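Local coordinates for protein dihydropteridine reductase (PDB 1OOE) that probably reduces quinonoid dihydrobiopterin to tetrahydrobiopterin with NADH or NADPH, as a homodimeric member of the short-chain dehydrogenase/reductase family, at residues Glu55-Gln58 against Ser59-Gln63; Leu99-Gln103 against Ser104-Ser108; Thr180-Asn183 against Arg184-Pro188. All blocks are in the same frame, centred on the assembly; numbering follows the deposited sequence.

In the fold
The three contacts follow one another along a single Rossmann-type chain of the short-chain dehydrogenase/reductase family, and each joins neighbouring turns of one helix. Contact 1, at the surface, lies on helix 53-68 and contact 2, buried, on helix 93-118. Their centres are about 15 Å apart, and the two helices meet where Gln-56 packs on Trp-106. Both contacts also touch the second subunit, so this pair of helices takes part in forming the homodimer. Contact 3, also at the surface, lies on the short helix 181-186 that follows strand 169-175; its centre is about 34 Å from that of contact 1 and about 24 Å from that of contact 2, and it touches no second subunit.

Contact 1 (Glu55-Gln58 against Ser59-Gln63); sequences EQEQ and SILEQ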
loop_
_atom_site.group_PDB
_atom_site.type_symbol
_atom_site.label_atom_id
_atom_site.label_comp_id
_atom_site.label_asym_id
_atom_site.label_seq_id
_atom_site.Cartn_x
_atom_site.Cartn_y
_atom_site.Cartn_z
ATOM N N GLU A 55 0.898 14.569 11.768
ATOM C CA GLU A 55 0.280 15.811 12.224
ATOM C C GLU A 55 -1.238 15.680 12.105
ATOM O O GLU A 55 -1.980 16.130 12.978
ATOM C CB GLU A 55 0.774 17.004 11.391
ATOM C CG GLU A 55 2.244 17.356 11.606
ATOM C CD GLU A 55 2.697 18.529 10.747
ATOM O OE1 GLU A 55 2.449 18.506 9.521
ATOM O OE2 GLU A 55 3.308 19.473 11.294
ATOM N N GLN A 56 -1.703 15.062 11.021
ATOM C CA GLN A 56 -3.137 14.872 10.834
ATOM C C GLN A 56 -3.690 13.926 11.894
ATOM O O GLN A 56 -4.761 14.171 12.452
ATOM C CB GLN A 56 -3.435 14.325 9.434
ATOM C CG GLN A 56 -3.720 15.402 8.397
ATOM C CD GLN A 56 -4.148 14.817 7.068
ATOM O OE1 GLN A 56 -4.912 13.852 7.023
ATOM N NE2 GLN A 56 -3.667 15.403 5.974
ATOM N N GLU A 57 -2.960 12.849 12.175
ATOM C CA GLU A 57 -3.398 11.898 13.191
ATOM C C GLU A 57 -3.588 12.615 14.524
ATOM O O GLU A 57 -4.645 12.527 15.148
ATOM C CB GLU A 57 -2.372 10.774 13.394
ATOM C CG GLU A 57 -2.730 9.890 14.595
ATOM C CD GLU A 57 -1.613 8.973 15.051
ATOM O OE1 GLU A 57 -0.426 9.319 14.874
ATOM O OE2 GLU A 57 -1.931 7.906 15.616
ATOM N N GLN A 58 -2.558 13.335 14.953
ATOM C CA GLN A 58 -2.619 14.037 16.227
ATOM C C GLN A 58 -3.801 14.991 16.326
ATOM O O GLN A 58 -4.541 14.972 17.309
ATOM C CB GLN A 58 -1.319 14.812 16.473
ATOM C CG GLN A 58 -1.239 15.420 17.867
ATOM C CD GLN A 58 0.096 16.088 18.133
ATOM O OE1 GLN A 58 1.150 15.495 17.908
ATOM N NE2 GLN A 58 0.056 17.320 18.624
ATOM N N SER A 59 -3.987 15.816 15.301
ATOM C CA SER A 59 -5.072 16.789 15.306
ATOM C C SER A 59 -6.446 16.132 15.316
ATOM O O SER A 59 -7.320 16.521 16.088
ATOM C CB SER A 59 -4.959 17.715 14.095
ATOM O OG SER A 59 -5.949 18.725 14.146
ATOM N N ILE A 60 -6.634 15.136 14.458
ATOM C CA ILE A 60 -7.911 14.445 14.384
ATOM C C ILE A 60 -8.218 13.717 15.696
ATOM O O ILE A 60 -9.341 13.776 16.200
ATOM C CB ILE A 60 -7.922 13.452 13.199
ATOM C CG1 ILE A 60 -7.863 14.234 11.880
ATOM C CG2 ILE A 60 -9.181 12.600 13.232
ATOM C CD1 ILE A 60 -7.563 13.373 10.659
ATOM N N LEU A 61 -7.217 13.051 16.263
ATOM C CA LEU A 61 -7.423 12.341 17.523
ATOM C C LEU A 61 -7.728 13.304 18.668
ATOM O O LEU A 61 -8.609 13.042 19.485
ATOM C CB LEU A 61 -6.198 11.492 17.875
ATOM C CG LEU A 61 -6.199 10.046 17.366
ATOM C CD1 LEU A 61 -6.414 10.021 15.862
ATOM C CD2 LEU A 61 -4.888 9.372 17.745
ATOM N N GLU A 62 -7.008 14.419 18.730
ATOM C CA GLU A 62 -7.246 15.382 19.800
ATOM C C GLU A 62 -8.660 15.935 19.730
ATOM O O GLU A 62 -9.356 15.996 20.741
ATOM C CB GLU A 62 -6.243 16.541 19.732
ATOM C CG GLU A 62 -4.795 16.132 19.943
ATOM C CD GLU A 62 -3.835 17.310 19.889
ATOM O OE1 GLU A 62 -4.024 18.200 19.031
ATOM O OE2 GLU A 62 -2.882 17.338 20.696
ATOM N N GLN A 63 -9.083 16.331 18.533
ATOM C CA GLN A 63 -10.416 16.892 18.347
ATOM C C GLN A 63 -11.528 15.894 18.623
ATOM O O GLN A 63 -12.560 16.248 19.198
ATOM C CB GLN A 63 -10.575 17.423 16.925
ATOM C CG GLN A 63 -9.705 18.614 16.599
ATOM C CD GLN A 63 -9.912 19.074 15.176
ATOM O OE1 GLN A 63 -10.975 19.589 14.828
ATOM N NE2 GLN A 63 -8.905 18.869 14.337
#
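Leu-61 reaches back one helical turn to Glu-57, and the two side chains cross obliquely: Leu-61 CD2 lies 3.9 Å from Glu-57 CG. Leu-61 CD1 meets that same methylene group, so both methyls of the leucine bear on the aliphatic part of an acidic side chain. With CG of Glu-57 anti to its own N (chi1 172°), the extended chain passes beside the leucine and keeps Glu-57 OE2 3.9 Å from Leu-61 CD2. Were the leucine an alanine, both methyls that rest on Glu-57 CG would be gone, and the carboxylate arm would probably be freer to swing. On the polar side, Gln-63 NE2 donates to Ser-59 OG at 3.0 Å, with the hydroxyl oxygen 18° out of the Gln-63 amide plane, and also bonds to Leu-46 O.

Beneath these side chains runs regular alpha-helical bonding, with Leu-61 N to Glu-57 O at 2.9 Å and Ile-60 N to Gln-56 O at 2.9 Å. Ile-60, the buried residue, packs on Ile-110 of helix 93-118, while Glu-57 and Leu-61 both touch Lys-113 there. Helix 53-68 thus lies against helix 93-118, and Glu-57 also packs on Val-94 of the second subunit.

Contact 2 (Leu99-Gln103 against Ser104-Ser108); sequences LMIKQ and SVWSS
Ile-101 O takes two backbone donors from the following turn, a weak bond from Val-105 N and a straighter one from Trp-106 N at 3.0 Å (N-H...O angle 157°), which marks a wider pi-type turn within helix 93-118. Before it, the ordinary alpha-helical pattern holds, with Ser-104 N bonded to Met-100 O at 3.0 Å.

Trp-106 lies alongside Lys-102, the two side chains pointing the same way. Lys-102 CA stands 3.7 Å from the centroid of the five-membered ring of Trp-106, 9° off the ring normal, a CH-pi contact over the face. Lys-102 CG lies over the same indole toward its rim, 3.5 Å from Trp-106 CZ2. The lysine can run along the ring because its CG is anti to the carbonyl carbon (chi1 -72°) and its chain is extended beyond; its amine ends in a salt bridge with Asp-98. Ile-101 meets the indole differently, crossing it at about a right angle with CG2 3.8 Å from Trp-106 CD1. Its other branch ends in CD1, 3.9 Å from Val-105 CG2, the two aliphatic chains lying side by side.

Serine hydroxyls turn back on the backbone: Ser-107 OG donates to Gln-103 O at 2.8 Å, and Ser-108 OG to Ser-104 O at 2.7 Å. The latter carbonyl also accepts from Ser-108 N.

On helix 141-158, Tyr-143 touches Met-100 and Lys-147 touches Ser-104, a spacing consistent with the YxxxK motif of the family. Trp-106 stacks with Trp-53 of helix 53-68 in its own chain, whereas Ile-101 packs on Trp-53 of the second subunit.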
loop_
_atom_site.group_PDB
_atom_site.type_symbol
_atom_site.label_atom_id
_atom_site.label_comp_id
_atom_site.label_asym_id
_atom_site.label_seq_id
_atom_site.Cartn_x
_atom_site.Cartn_y
_atom_site.Cartn_z
ATOM N N LEU A 99 -0.613 11.235 -4.161
ATOM C CA LEU A 99 -1.951 11.717 -3.845
ATOM C C LEU A 99 -2.870 10.577 -3.422
ATOM O O LEU A 99 -3.719 10.750 -2.543
ATOM C CB LEU A 99 -2.559 12.438 -5.051
ATOM C CG LEU A 99 -1.939 13.785 -5.435
ATOM C CD1 LEU A 99 -2.563 14.274 -6.735
ATOM C CD2 LEU A 99 -2.170 14.799 -4.323
ATOM N N MET A 100 -2.710 9.414 -4.047
ATOM C CA MET A 100 -3.554 8.270 -3.720
ATOM C C MET A 100 -3.261 7.668 -2.347
ATOM O O MET A 100 -4.171 7.187 -1.674
ATOM C CB MET A 100 -3.456 7.208 -4.818
ATOM C CG MET A 100 -4.103 7.651 -6.127
ATOM S SD MET A 100 -5.850 8.135 -5.934
ATOM C CE MET A 100 -5.717 9.918 -5.648
ATOM N N ILE A 101 -2.000 7.687 -1.927
ATOM C CA ILE A 101 -1.667 7.168 -0.602
ATOM C C ILE A 101 -2.295 8.126 0.411
ATOM O O ILE A 101 -2.951 7.703 1.368
ATOM C CB ILE A 101 -0.138 7.128 -0.365
ATOM C CG1 ILE A 101 0.511 6.057 -1.254
ATOM C CG2 ILE A 101 0.159 6.876 1.116
ATOM C CD1 ILE A 101 0.198 4.622 -0.865
ATOM N N LYS A 102 -2.097 9.422 0.183
ATOM C CA LYS A 102 -2.631 10.452 1.071
ATOM C C LYS A 102 -4.152 10.436 1.179
ATOM O O LYS A 102 -4.710 10.712 2.244
ATOM C CB LYS A 102 -2.163 11.839 0.609
ATOM C CG LYS A 102 -0.687 12.097 0.869
ATOM C CD LYS A 102 -0.182 13.356 0.169
ATOM C CE LYS A 102 1.236 13.678 0.614
ATOM N NZ LYS A 102 1.881 14.724 -0.238
ATOM N N GLN A 103 -4.827 10.101 0.085
ATOM C CA GLN A 103 -6.284 10.081 0.075
ATOM C C GLN A 103 -6.945 8.813 0.619
ATOM O O GLN A 103 -7.932 8.901 1.349
ATOM C CB GLN A 103 -6.791 10.364 -1.341
ATOM C CG GLN A 103 -6.669 11.828 -1.742
ATOM C CD GLN A 103 -7.032 12.072 -3.194
ATOM O OE1 GLN A 103 -7.993 11.505 -3.709
ATOM N NE2 GLN A 103 -6.268 12.933 -3.857
ATOM N N SER A 104 -6.409 7.645 0.274
ATOM C CA SER A 104 -6.982 6.375 0.725
ATOM C C SER A 104 -6.301 5.726 1.931
ATOM O O SER A 104 -6.975 5.236 2.838
ATOM C CB SER A 104 -6.998 5.363 -0.425
ATOM O OG SER A 104 -7.968 5.707 -1.401
ATOM N N VAL A 105 -4.972 5.710 1.935
ATOM C CA VAL A 105 -4.236 5.078 3.024
ATOM C C VAL A 105 -4.181 5.905 4.307
ATOM O O VAL A 105 -4.395 5.372 5.394
ATOM C CB VAL A 105 -2.797 4.717 2.581
ATOM C CG1 VAL A 105 -2.033 4.082 3.736
ATOM C CG2 VAL A 105 -2.852 3.751 1.403
ATOM N N TRP A 106 -3.898 7.197 4.196
ATOM C CA TRP A 106 -3.832 8.040 5.391
ATOM C C TRP A 106 -5.157 8.016 6.159
ATOM O O TRP A 106 -5.177 7.803 7.374
ATOM C CB TRP A 106 -3.500 9.485 5.012
ATOM C CG TRP A 106 -2.061 9.740 4.628
ATOM C CD1 TRP A 106 -1.161 8.835 4.138
ATOM C CD2 TRP A 106 -1.386 11.004 4.653
ATOM N NE1 TRP A 106 0.034 9.462 3.853
ATOM C CE2 TRP A 106 -0.079 10.793 4.161
ATOM C CE3 TRP A 106 -1.762 12.298 5.042
ATOM C CZ2 TRP A 106 0.858 11.833 4.047
ATOM C CZ3 TRP A 106 -0.828 13.332 4.927
ATOM C CH2 TRP A 106 0.464 13.087 4.432
ATOM N N SER A 107 -6.256 8.234 5.444
ATOM C CA SER A 107 -7.584 8.255 6.055
ATOM C C SER A 107 -7.988 6.915 6.659
ATOM O O SER A 107 -8.457 6.857 7.799
ATOM C CB SER A 107 -8.628 8.700 5.024
ATOM O OG SER A 107 -8.607 7.867 3.875
ATOM N N SER A 108 -7.804 5.837 5.902
ATOM C CA SER A 108 -8.159 4.511 6.395
ATOM C C SER A 108 -7.412 4.184 7.675
ATOM O O SER A 108 -7.981 3.624 8.601
ATOM C CB SER A 108 -7.841 3.441 5.346
ATOM O OG SER A 108 -8.660 3.591 4.205
#

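Contact 3 (Thr180-Asn183 against Arg184-Pro188); sequences TPMN and RKWMP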
loop_
_atom_site.group_PDB
_atom_site.type_symbol
_atom_site.label_atom_id
_atom_site.label_comp_id
_atom_site.label_asym_id
_atom_site.label_seq_id
_atom_site.Cartn_x
_atom_site.Cartn_y
_atom_site.Cartn_z
ATOM N N THR A 180 -24.087 8.864 -8.407
ATOM C CA THR A 180 -23.670 10.149 -7.856
ATOM C C THR A 180 -23.936 11.258 -8.860
ATOM O O THR A 180 -24.108 10.997 -10.048
ATOM C CB THR A 180 -22.157 10.168 -7.551
ATOM O OG1 THR A 180 -21.423 10.067 -8.778
ATOM C CG2 THR A 180 -21.773 9.006 -6.646
ATOM N N PRO A 181 -23.978 12.515 -8.393
ATOM C CA PRO A 181 -24.222 13.645 -9.291
ATOM C C PRO A 181 -23.176 13.708 -10.407
ATOM O O PRO A 181 -23.501 14.019 -11.552
ATOM C CB PRO A 181 -24.141 14.847 -8.354
ATOM C CG PRO A 181 -24.685 14.295 -7.074
ATOM C CD PRO A 181 -23.983 12.956 -6.986
ATOM N N MET A 182 -21.923 13.414 -10.070
ATOM C CA MET A 182 -20.849 13.445 -11.059
ATOM C C MET A 182 -20.980 12.362 -12.124
ATOM O O MET A 182 -20.693 12.605 -13.296
ATOM C CB MET A 182 -19.478 13.330 -10.382
ATOM C CG MET A 182 -18.977 14.626 -9.763
ATOM S SD MET A 182 -18.758 15.946 -10.981
ATOM C CE MET A 182 -20.279 16.886 -10.747
ATOM N N ASN A 183 -21.405 11.166 -11.731
ATOM C CA ASN A 183 -21.552 10.098 -12.711
ATOM C C ASN A 183 -22.706 10.385 -13.658
ATOM O O ASN A 183 -22.660 10.026 -14.836
ATOM C CB ASN A 183 -21.751 8.745 -12.023
ATOM C CG ASN A 183 -20.446 8.142 -11.559
ATOM O OD1 ASN A 183 -19.416 8.296 -12.219
ATOM N ND2 ASN A 183 -20.477 7.436 -10.431
ATOM N N ARG A 184 -23.740 11.043 -13.152
ATOM C CA ARG A 184 -24.879 11.372 -13.997
ATOM C C ARG A 184 -24.512 12.451 -15.011
ATOM O O ARG A 184 -25.090 12.514 -16.097
ATOM C CB ARG A 184 -26.063 11.839 -13.147
ATOM C CG ARG A 184 -26.631 10.741 -12.272
ATOM C CD ARG A 184 -28.056 11.034 -11.852
ATOM N NE ARG A 184 -28.668 9.851 -11.259
ATOM C CZ ARG A 184 -29.972 9.596 -11.269
ATOM N NH1 ARG A 184 -30.814 10.444 -11.845
ATOM N NH2 ARG A 184 -30.432 8.485 -10.711
ATOM N N LYS A 185 -23.540 13.287 -14.660
ATOM C CA LYS A 185 -23.103 14.369 -15.534
ATOM C C LYS A 185 -22.174 13.907 -16.651
ATOM O O LYS A 185 -22.342 14.292 -17.807
ATOM C CB LYS A 185 -22.398 15.455 -14.709
ATOM C CG LYS A 185 -21.865 16.626 -15.533
ATOM C CD LYS A 185 -21.146 17.641 -14.649
ATOM C CE LYS A 185 -20.600 18.815 -15.457
ATOM N NZ LYS A 185 -21.685 19.595 -16.120
ATOM N N TRP A 186 -21.201 13.071 -16.308
ATOM C CA TRP A 186 -20.231 12.611 -17.291
ATOM C C TRP A 186 -20.596 11.364 -18.088
ATOM O O TRP A 186 -19.968 11.080 -19.109
ATOM C CB TRP A 186 -18.868 12.459 -16.616
ATOM C CG TRP A 186 -18.391 13.778 -16.078
ATOM C CD1 TRP A 186 -18.385 14.180 -14.770
ATOM C CD2 TRP A 186 -17.934 14.899 -16.844
ATOM N NE1 TRP A 186 -17.954 15.485 -14.677
ATOM C CE2 TRP A 186 -17.671 15.949 -15.934
ATOM C CE3 TRP A 186 -17.724 15.121 -18.212
ATOM C CZ2 TRP A 186 -17.207 17.204 -16.350
ATOM C CZ3 TRP A 186 -17.261 16.371 -18.627
ATOM C CH2 TRP A 186 -17.008 17.395 -17.694
ATOM N N MET A 187 -21.601 10.625 -17.628
ATOM C CA MET A 187 -22.083 9.440 -18.343
ATOM C C MET A 187 -23.606 9.580 -18.352
ATOM O O MET A 187 -24.334 8.711 -17.867
ATOM C CB MET A 187 -21.677 8.147 -17.625
ATOM C CG MET A 187 -21.788 6.910 -18.511
ATOM S SD MET A 187 -21.355 5.347 -17.710
ATOM C CE MET A 187 -19.626 5.636 -17.308
ATOM N N PRO A 188 -24.108 10.684 -18.929
ATOM C CA PRO A 188 -25.540 10.987 -19.012
ATOM C C PRO A 188 -26.462 9.965 -19.676
ATOM O O PRO A 188 -27.658 9.947 -19.400
ATOM C CB PRO A 188 -25.558 12.329 -19.738
ATOM C CG PRO A 188 -24.397 12.210 -20.663
ATOM C CD PRO A 188 -23.333 11.622 -19.762
#
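Met-182 O accepts two backbone N-H groups, a good bond from Trp-186 N at 3.1 Å (N-H...O angle 163°) and a weak one from Lys-185 N. This is the middle of a short, N-capped helix, 181-186, which follows strand 169-175 of the Rossmann-type fold. Thr-180 supplies the N-cap: its OG1 accepts from Asn-183 N at 3.2 Å, while its carbonyl oxygen receives Arg-184 N at 3.1 Å, nearly in line with C=O. Pro-181, the first helical residue, has no N-H that would need a partner. At the other end, Met-187 N still bonds to Asn-183 O at 3.0 Å although Met-187 has left helical backbone angles.

Arg-184 and Asn-183 tie the helix to the residues just before it. Arg-184 forms a salt bridge with Asp-179, and Asn-183 ND2 bonds to Leu-178 O. Both residues also touch Trp-195 in a loop, and the second subunit makes no contact here.

Met-182 and Lys-185 flank the indole of Trp-186. Lys-185 CG lies above one face, toward the rim. Met-182, bent at chi2 and chi3 (-61° and 99°), curls its thioether round to the ring's edge and brings its terminal CE within 4.1 Å of Lys-185 CD. The Met-aromatic contact is in plane, with Met-182 SD 3.8 Å from Trp-186 NE1.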